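Local atomic coordinates of pectate lyase/Amb allergen (Acidovorax citrulli, PDB entry 4HWV), a protein that probably cleaves pectate, the polygalacturonate of plant cell walls, by calcium-dependent beta-elimination, as in related pectate lyases. Residues A[181-186]-A[200-205]; A[227-232]-A[242-247]; A[279-284]-A[290-295]. All blocks are in the same frame, centred on the assembly; numbering follows the deposited sequence.

Interaction 1 of 3, residues A[181-186]-A[200-205]; sequences GNLMLG and ITFEDA
Gly-181 and Ala-205 bring their CA atoms to 4.7 Å, and from this close pass the two backbones spread apart, with no hydrogen bond between them, as strands 182-185 and 201-203 run along different walls of one coil. The fold is the right-handed parallel beta-helix of pectate lyases, and the contact spans the interior of a single turn. At the near end Gly-181 is almost fully extended (phi -157°, psi -166°), a conformation glycine takes easily, and its O lies against the methyl group of Ala-205. This is van der Waals packing at a place where the chains are so close that the small side chain of alanine fits well.

Farther in, where the backbones have separated, larger apolar residues bridge the gap. Leu-183 sends CD1 to the Phe-202 ring, reaching CE1 at 3.7 Å and CZ at 3.9 Å. The methyl comes in obliquely, and the two side chains cross at about a right angle. Leu-183 stands with CG anti to its own carbonyl carbon (chi1 -61°) and CD1 extended beyond, which carries the methyl inward to CE1 and CZ of the ring. Leu-183 also packs on Ile-161 of the preceding coil.

Both faces of the ring are also covered: Ile-200 lays CG2 over one, and Phe-244 of the next coil stacks on the other, continuing the row of apolar side chains that fills the core of a beta-helix. Beyond strand 201-203 the chain turns at Asp-204, whose carboxylate makes a salt bridge with Arg-249 and a hydrogen bond with His-277. Ala-205 follows that turn, and its CB sits 3.6 Å from Gly-181 O.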
loop_
_atom_site.group_PDB
_atom_site.type_symbol
_atom_site.label_atom_id
_atom_site.label_comp_id
_atom_site.label_asym_id
_atom_site.label_seq_id
_atom_site.Cartn_x
_atom_site.Cartn_y
_atom_site.Cartn_z
ATOM N N GLY A 181 -7.553 8.068 -9.996
ATOM C CA GLY A 181 -8.560 8.989 -10.488
ATOM C C GLY A 181 -9.958 8.440 -10.460
ATOM O O GLY A 181 -10.244 7.419 -9.834
ATOM N N ASN A 182 -10.826 9.150 -11.168
ATOM C CA ASN A 182 -12.261 9.069 -10.943
ATOM C C ASN A 182 -12.941 9.021 -12.291
ATOM O O ASN A 182 -12.984 10.040 -12.993
ATOM C CB ASN A 182 -12.650 10.348 -10.174
ATOM C CG ASN A 182 -14.071 10.352 -9.613
ATOM O OD1 ASN A 182 -15.026 9.678 -10.103
ATOM N ND2 ASN A 182 -14.245 11.180 -8.596
ATOM N N LEU A 183 -13.485 7.859 -12.656
ATOM C CA LEU A 183 -14.329 7.820 -13.837
ATOM C C LEU A 183 -15.647 8.514 -13.510
ATOM O O LEU A 183 -16.262 8.246 -12.465
ATOM C CB LEU A 183 -14.613 6.382 -14.281
ATOM C CG LEU A 183 -13.387 5.556 -14.658
ATOM C CD1 LEU A 183 -13.835 4.170 -15.139
ATOM C CD2 LEU A 183 -12.532 6.267 -15.708
ATOM N N MET A 184 -16.061 9.415 -14.393
ATOM C CA MET A 184 -17.279 10.169 -14.191
ATOM C C MET A 184 -18.300 9.740 -15.238
ATOM O O MET A 184 -18.140 10.005 -16.425
ATOM C CB MET A 184 -16.954 11.658 -14.277
ATOM C CG MET A 184 -18.115 12.574 -14.011
ATOM S SD MET A 184 -18.659 12.509 -12.283
ATOM C CE MET A 184 -17.156 12.903 -11.375
ATOM N N LEU A 185 -19.338 9.042 -14.785
ATOM C CA LEU A 185 -20.317 8.509 -15.730
ATOM C C LEU A 185 -21.415 9.533 -15.975
ATOM O O LEU A 185 -22.418 9.588 -15.242
ATOM C CB LEU A 185 -20.867 7.141 -15.284
ATOM C CG LEU A 185 -19.824 6.097 -14.855
ATOM C CD1 LEU A 185 -20.478 4.718 -14.734
ATOM C CD2 LEU A 185 -18.599 6.024 -15.769
ATOM N N GLY A 186 -21.190 10.349 -16.998
ATOM C CA GLY A 186 -22.081 11.449 -17.316
ATOM C C GLY A 186 -21.714 12.716 -16.553
ATOM O O GLY A 186 -21.103 12.683 -15.471
ATOM N N ILE A 200 -11.042 -4.795 -14.602
ATOM C CA ILE A 200 -10.034 -3.777 -14.297
ATOM C C ILE A 200 -9.829 -3.743 -12.787
ATOM O O ILE A 200 -10.779 -3.904 -12.001
ATOM C CB ILE A 200 -10.502 -2.391 -14.801
ATOM C CG1 ILE A 200 -10.606 -2.418 -16.323
ATOM C CG2 ILE A 200 -9.564 -1.258 -14.340
ATOM C CD1 ILE A 200 -11.511 -1.349 -16.896
ATOM N N THR A 201 -8.578 -3.561 -12.377
ATOM C CA THR A 201 -8.270 -3.273 -10.974
ATOM C C THR A 201 -8.115 -1.763 -10.803
ATOM O O THR A 201 -7.212 -1.162 -11.384
ATOM C CB THR A 201 -7.003 -4.021 -10.541
ATOM O OG1 THR A 201 -7.294 -5.413 -10.559
ATOM C CG2 THR A 201 -6.578 -3.647 -9.123
ATOM N N PHE A 202 -9.020 -1.168 -10.018
ATOM C CA PHE A 202 -9.053 0.259 -9.755
ATOM C C PHE A 202 -8.415 0.488 -8.386
ATOM O O PHE A 202 -8.797 -0.178 -7.421
ATOM C CB PHE A 202 -10.504 0.738 -9.697
ATOM C CG PHE A 202 -11.211 0.774 -11.019
ATOM C CD1 PHE A 202 -11.154 1.933 -11.792
ATOM C CD2 PHE A 202 -11.937 -0.319 -11.488
ATOM C CE1 PHE A 202 -11.803 2.004 -13.004
ATOM C CE2 PHE A 202 -12.604 -0.244 -12.717
ATOM C CZ PHE A 202 -12.542 0.907 -13.467
ATOM N N GLU A 203 -7.471 1.422 -8.283
ATOM C CA GLU A 203 -6.844 1.701 -6.980
ATOM C C GLU A 203 -6.726 3.176 -6.681
ATOM O O GLU A 203 -6.268 3.953 -7.524
ATOM C CB GLU A 203 -5.406 1.163 -6.910
ATOM C CG GLU A 203 -5.298 -0.359 -7.063
ATOM C CD GLU A 203 -3.879 -0.877 -7.063
ATOM O OE1 GLU A 203 -2.955 -0.147 -6.659
ATOM O OE2 GLU A 203 -3.701 -2.049 -7.459
ATOM N N ASP A 204 -7.118 3.541 -5.459
ATOM C CA ASP A 204 -6.569 4.704 -4.760
ATOM C C ASP A 204 -6.878 6.027 -5.454
ATOM O O ASP A 204 -5.979 6.704 -5.975
ATOM C CB ASP A 204 -5.057 4.511 -4.558
ATOM C CG ASP A 204 -4.442 5.544 -3.632
ATOM O OD1 ASP A 204 -5.171 6.207 -2.870
ATOM O OD2 ASP A 204 -3.213 5.690 -3.680
ATOM N N ALA A 205 -8.162 6.390 -5.460
ATOM C CA ALA A 205 -8.577 7.708 -5.937
ATOM C C ALA A 205 -8.262 8.702 -4.825
ATOM O O ALA A 205 -9.063 8.911 -3.917
ATOM C CB ALA A 205 -10.062 7.706 -6.282
#

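Interaction 2 of 3, residues A[227-232]-A[242-247]; sequences DLISVA and NTFSDG. With CA (calcium ion), chain C.
Leu-228 and Ile-229 both meet the rim of the Phe-244 ring. Ile-229 CD1 is 3.6 Å from CE2 of Phe-244, while Leu-228 CD1 lies 4.0 Å from CD2 of the same ring. Both methyls are near the ring plane, so they line neighbouring parts of one edge, Leu-228 at CD2 and Ile-229 at CE2 and CZ. Their approaches differ: Leu-228 and Phe-244 slide past each other in opposite directions, whereas Ile-229 crosses the phenylalanine at about a right angle. The extended chain of Ile-229, with CG1 anti to its carbonyl carbon (chi1 -57°), takes its terminal methyl to the far part of the rim. Leu-228 CD1 also rests 3.8 Å from Ser-245 O. Residues with long, branched apolar chains suit this place because the backbones are well apart and only side chains can close the interior.

Just beyond this core, one residue before Leu-228, Asp-227 chelates the calcium ion through OD1 (2.2 Å) and OD2 (2.4 Å). Three waters and the carboxylates of Asp-278 and Asp-282 complete the shell. Gly-279 N donates to OD1 of Asp-227, which should help fix the carboxylate's rotation, and Ser-230 OG is 2.7 Å from OD2.

On the other segment, Ser-245 forms an ST turn: its OG accepts from Gly-247 N at 3.0 Å with an angle of 155°. Gly-247 has positive phi, a value glycine adopts readily.

Around the contact, Asn-242 belongs to the asparagine ladder of the beta-helix, accepting at OD1 from Ile-200 N. Strand 229-234 lies between parallel strands 182-185 and 281-283, and strand 243-245 between 201-203 and 296-300, where Phe-297 meets the Phe-244 ring with planes at about 15°.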
loop_
_atom_site.group_PDB
_atom_site.type_symbol
_atom_site.label_atom_id
_atom_site.label_comp_id
_atom_site.label_asym_id
_atom_site.label_seq_id
_atom_site.Cartn_x
_atom_site.Cartn_y
_atom_site.Cartn_z
ATOM N N ASP A 227 -13.983 9.681 -6.137
ATOM C CA ASP A 227 -14.362 8.269 -6.094
ATOM C C ASP A 227 -13.582 7.536 -7.167
ATOM O O ASP A 227 -13.019 8.159 -8.052
ATOM C CB ASP A 227 -15.837 8.120 -6.478
ATOM C CG ASP A 227 -16.761 8.953 -5.617
ATOM O OD1 ASP A 227 -16.462 9.155 -4.422
ATOM O OD2 ASP A 227 -17.811 9.396 -6.139
ATOM N N LEU A 228 -13.555 6.208 -7.137
ATOM C CA LEU A 228 -13.024 5.498 -8.295
ATOM C C LEU A 228 -14.012 5.579 -9.469
ATOM O O LEU A 228 -13.593 5.743 -10.619
ATOM C CB LEU A 228 -12.636 4.058 -7.941
ATOM C CG LEU A 228 -11.382 4.037 -7.039
ATOM C CD1 LEU A 228 -11.241 2.697 -6.326
ATOM C CD2 LEU A 228 -10.121 4.348 -7.848
ATOM N N ILE A 229 -15.312 5.462 -9.180
ATOM C CA ILE A 229 -16.355 5.670 -10.186
ATOM C C ILE A 229 -17.483 6.469 -9.536
ATOM O O ILE A 229 -17.947 6.120 -8.430
ATOM C CB ILE A 229 -16.933 4.334 -10.726
ATOM C CG1 ILE A 229 -15.828 3.431 -11.311
ATOM C CG2 ILE A 229 -18.006 4.617 -11.783
ATOM C CD1 ILE A 229 -16.336 2.051 -11.719
ATOM N N SER A 230 -17.904 7.543 -10.204
ATOM C CA SER A 230 -19.057 8.333 -9.770
ATOM C C SER A 230 -20.158 8.163 -10.798
ATOM O O SER A 230 -19.908 8.305 -12.011
ATOM C CB SER A 230 -18.697 9.815 -9.683
ATOM O OG SER A 230 -17.620 10.049 -8.782
ATOM N N VAL A 231 -21.371 7.868 -10.328
ATOM C CA VAL A 231 -22.507 7.661 -11.208
ATOM C C VAL A 231 -23.615 8.649 -10.827
ATOM O O VAL A 231 -24.522 8.311 -10.073
ATOM C CB VAL A 231 -23.017 6.210 -11.155
ATOM C CG1 VAL A 231 -23.991 5.955 -12.301
ATOM C CG2 VAL A 231 -21.840 5.226 -11.212
ATOM N N ALA A 232 -23.507 9.877 -11.333
ATOM C CA ALA A 232 -24.485 10.923 -11.020
ATOM C C ALA A 232 -25.374 11.251 -12.214
ATOM O O ALA A 232 -26.451 11.812 -12.049
ATOM C CB ALA A 232 -23.764 12.202 -10.509
ATOM N N ASN A 242 -14.578 -6.495 -11.501
ATOM C CA ASN A 242 -13.479 -5.559 -11.266
ATOM C C ASN A 242 -13.027 -5.701 -9.826
ATOM O O ASN A 242 -13.717 -6.307 -8.990
ATOM C CB ASN A 242 -13.909 -4.103 -11.498
ATOM C CG ASN A 242 -14.492 -3.894 -12.872
ATOM O OD1 ASN A 242 -13.758 -3.852 -13.866
ATOM N ND2 ASN A 242 -15.821 -3.761 -12.941
ATOM N N THR A 243 -11.856 -5.143 -9.543
ATOM C CA THR A 243 -11.369 -5.047 -8.175
ATOM C C THR A 243 -11.193 -3.569 -7.858
ATOM O O THR A 243 -10.778 -2.801 -8.727
ATOM C CB THR A 243 -10.054 -5.827 -8.036
ATOM O OG1 THR A 243 -10.337 -7.205 -8.300
ATOM C CG2 THR A 243 -9.435 -5.685 -6.630
ATOM N N PHE A 244 -11.545 -3.159 -6.633
ATOM C CA PHE A 244 -11.450 -1.760 -6.199
ATOM C C PHE A 244 -10.844 -1.733 -4.812
ATOM O O PHE A 244 -11.239 -2.523 -3.959
ATOM C CB PHE A 244 -12.835 -1.137 -6.047
ATOM C CG PHE A 244 -13.642 -1.072 -7.316
ATOM C CD1 PHE A 244 -14.389 -2.157 -7.751
ATOM C CD2 PHE A 244 -13.727 0.120 -8.025
ATOM C CE1 PHE A 244 -15.163 -2.064 -8.902
ATOM C CE2 PHE A 244 -14.502 0.215 -9.161
ATOM C CZ PHE A 244 -15.209 -0.877 -9.607
ATOM N N SER A 245 -9.928 -0.795 -4.559
ATOM C CA SER A 245 -9.332 -0.652 -3.225
ATOM C C SER A 245 -8.648 0.699 -3.089
ATOM O O SER A 245 -8.524 1.437 -4.068
ATOM C CB SER A 245 -8.275 -1.730 -2.977
ATOM O OG SER A 245 -7.121 -1.460 -3.730
ATOM N N ASP A 246 -8.157 0.995 -1.885
ATOM C CA ASP A 246 -7.328 2.180 -1.675
ATOM C C ASP A 246 -5.858 1.940 -2.031
ATOM O O ASP A 246 -4.987 2.726 -1.643
ATOM C CB ASP A 246 -7.443 2.683 -0.236
ATOM C CG ASP A 246 -8.781 3.355 0.034
ATOM O OD1 ASP A 246 -9.526 3.624 -0.948
ATOM O OD2 ASP A 246 -9.071 3.627 1.227
ATOM N N GLY A 247 -5.576 0.872 -2.787
ATOM C CA GLY A 247 -4.207 0.578 -3.152
ATOM C C GLY A 247 -3.319 0.483 -1.927
ATOM O O GLY A 247 -3.723 -0.069 -0.903
HETATM CA CA CA C . -18.224 10.433 -4.054
HETATM O O HOH W 1 -19.745 12.240 -2.840
HETATM O O HOH W 2 -20.409 11.298 -5.342
HETATM O O HOH W 3 -17.204 12.618 -5.147
#

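Interaction 3 of 3, residues A[279-284]-A[290-295]; sequences GLVDVT and VTLSNN. With CA (calcium ion), chain C.
Val-290 faces Val-283 across the inside of the parallel beta-helix, its CG2 lying 4.2 Å from Val-283 CG1. Strand 290-293 begins here, on the wall opposed to strand 281-283 of the same coil, and two beta-branched valines suit extended strands whose inner faces must be filled with compact apolar groups. Thr-291 alternates to the outer side, where OG1 is hydrogen-bonded to Thr-24 O.

Leu-292 turns inward again and meets Val-281 tip to tip. Its CG stands anti to the carbonyl carbon (chi1 -58°), which directs the branched end of the leucine across to Val-281. Its CD2 lies 4.0 Å from Val-281 CB and about as far from both valine methyls, so the leucine methyl sits squarely against the branched end of the valine. Nearby, Leu-292 also touches Phe-297 of the following strand and Phe-326 of the next coil, which continue the apolar row.

Ser-293 faces outward, with OG hydrogen-bonded to Asp-240 and Trp-238. Asn-294 turns the chain with positive phi (59°), a conformation asparagine tolerates better than most residues. Asn-295 then takes its place in the asparagine ladder, accepting at OD1 from Asn-242 N of the coil before.

Between the two inward valines, Asp-282 projects from the opposite side of its strand, as alternation requires. Leu-305 N donates to OD1, and OD2 binds the calcium ion at 2.2 Å.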
loop_
_atom_site.group_PDB
_atom_site.type_symbol
_atom_site.label_atom_id
_atom_site.label_comp_id
_atom_site.label_asym_id
_atom_site.label_seq_id
_atom_site.Cartn_x
_atom_site.Cartn_y
_atom_site.Cartn_z
ATOM N N GLY A 279 -15.565 7.877 -2.072
ATOM C CA GLY A 279 -16.211 6.588 -2.272
ATOM C C GLY A 279 -15.420 5.620 -3.129
ATOM O O GLY A 279 -14.452 5.997 -3.814
ATOM N N LEU A 280 -15.850 4.364 -3.129
ATOM C CA LEU A 280 -15.415 3.453 -4.205
ATOM C C LEU A 280 -16.285 3.692 -5.444
ATOM O O LEU A 280 -15.785 4.130 -6.479
ATOM C CB LEU A 280 -15.484 1.985 -3.761
ATOM C CG LEU A 280 -14.507 1.616 -2.632
ATOM C CD1 LEU A 280 -14.710 0.179 -2.167
ATOM C CD2 LEU A 280 -13.048 1.854 -3.047
ATOM N N VAL A 281 -17.581 3.420 -5.315
ATOM C CA VAL A 281 -18.556 3.725 -6.360
ATOM C C VAL A 281 -19.747 4.394 -5.686
ATOM O O VAL A 281 -20.428 3.774 -4.868
ATOM C CB VAL A 281 -19.037 2.480 -7.144
ATOM C CG1 VAL A 281 -19.985 2.928 -8.259
ATOM C CG2 VAL A 281 -17.851 1.689 -7.708
ATOM N N ASP A 282 -19.979 5.661 -6.024
ATOM C CA ASP A 282 -21.111 6.409 -5.483
ATOM C C ASP A 282 -22.130 6.603 -6.591
ATOM O O ASP A 282 -21.762 6.918 -7.728
ATOM C CB ASP A 282 -20.674 7.772 -4.936
ATOM C CG ASP A 282 -19.921 7.671 -3.620
ATOM O OD1 ASP A 282 -19.864 6.589 -2.992
ATOM O OD2 ASP A 282 -19.370 8.716 -3.206
ATOM N N VAL A 283 -23.401 6.427 -6.260
ATOM C CA VAL A 283 -24.493 6.602 -7.221
ATOM C C VAL A 283 -25.405 7.652 -6.627
ATOM O O VAL A 283 -25.989 7.437 -5.568
ATOM C CB VAL A 283 -25.275 5.280 -7.462
ATOM C CG1 VAL A 283 -26.333 5.483 -8.531
ATOM C CG2 VAL A 283 -24.320 4.140 -7.824
ATOM N N THR A 284 -25.496 8.801 -7.283
ATOM C CA THR A 284 -26.230 9.941 -6.726
ATOM C C THR A 284 -27.042 10.604 -7.836
ATOM O O THR A 284 -26.937 10.224 -9.003
ATOM C CB THR A 284 -25.263 10.977 -6.117
ATOM O OG1 THR A 284 -24.389 11.457 -7.145
ATOM C CG2 THR A 284 -24.440 10.372 -4.978
ATOM N N VAL A 290 -28.247 0.584 -12.240
ATOM C CA VAL A 290 -26.847 0.225 -12.093
ATOM C C VAL A 290 -26.774 -1.140 -11.447
ATOM O O VAL A 290 -27.450 -1.400 -10.453
ATOM C CB VAL A 290 -26.135 1.245 -11.175
ATOM C CG1 VAL A 290 -24.649 0.910 -11.034
ATOM C CG2 VAL A 290 -26.360 2.667 -11.701
ATOM N N THR A 291 -25.934 -2.007 -11.999
ATOM C CA THR A 291 -25.635 -3.290 -11.360
ATOM C C THR A 291 -24.142 -3.420 -11.126
ATOM O O THR A 291 -23.344 -3.221 -12.056
ATOM C CB THR A 291 -26.129 -4.469 -12.209
ATOM O OG1 THR A 291 -27.560 -4.427 -12.232
ATOM C CG2 THR A 291 -25.666 -5.812 -11.625
ATOM N N LEU A 292 -23.772 -3.760 -9.890
ATOM C CA LEU A 292 -22.394 -4.092 -9.549
ATOM C C LEU A 292 -22.364 -5.578 -9.205
ATOM O O LEU A 292 -22.942 -5.992 -8.196
ATOM C CB LEU A 292 -21.914 -3.254 -8.354
ATOM C CG LEU A 292 -21.986 -1.747 -8.570
ATOM C CD1 LEU A 292 -23.292 -1.171 -8.027
ATOM C CD2 LEU A 292 -20.801 -1.064 -7.917
ATOM N N SER A 293 -21.722 -6.378 -10.057
ATOM C CA SER A 293 -21.747 -7.830 -9.925
ATOM C C SER A 293 -20.331 -8.397 -9.924
ATOM O O SER A 293 -19.461 -7.943 -10.679
ATOM C CB SER A 293 -22.559 -8.445 -11.068
ATOM O OG SER A 293 -22.080 -8.000 -12.331
ATOM N N ASN A 294 -20.103 -9.389 -9.067
ATOM C CA ASN A 294 -18.887 -10.202 -9.144
ATOM C C ASN A 294 -17.601 -9.391 -8.996
ATOM O O ASN A 294 -16.578 -9.749 -9.583
ATOM C CB ASN A 294 -18.853 -10.985 -10.473
ATOM C CG ASN A 294 -20.154 -11.718 -10.735
ATOM O OD1 ASN A 294 -20.630 -12.467 -9.875
ATOM N ND2 ASN A 294 -20.748 -11.491 -11.917
ATOM N N ASN A 295 -17.657 -8.311 -8.219
ATOM C CA ASN A 295 -16.470 -7.475 -7.973
ATOM C C ASN A 295 -15.833 -7.813 -6.634
ATOM O O ASN A 295 -16.483 -8.384 -5.758
ATOM C CB ASN A 295 -16.827 -5.979 -7.947
ATOM C CG ASN A 295 -17.502 -5.507 -9.211
ATOM O OD1 ASN A 295 -16.850 -5.309 -10.239
ATOM N ND2 ASN A 295 -18.804 -5.290 -9.139
HETATM CA CA CA C . -18.224 10.433 -4.054
HETATM O O HOH W 1 -19.745 12.240 -2.840
HETATM O O HOH W 2 -20.409 11.298 -5.342
HETATM O O HOH W 3 -17.204 12.618 -5.147
#

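From the N terminus the contacts follow in series, none enclosing or crossing another: 181-186 closes on 200-205, then 227-232 on 242-247, then 279-284 on 290-295. Each closes a loop within one successive coil, the first two reaching from the calcium-bearing wall to one wall and the third to a different one. Interactions 1 and 2 are joined on both walls, by a backbone hydrogen bond of Leu-183 with Ser-230 and a probable one of Phe-202 with Thr-243. Interactions 2 and 3 are joined through Val-231 and Asp-282, and they share the calcium ion and its three waters. Interactions 1 and 3 do not touch; interaction 2 lies between them.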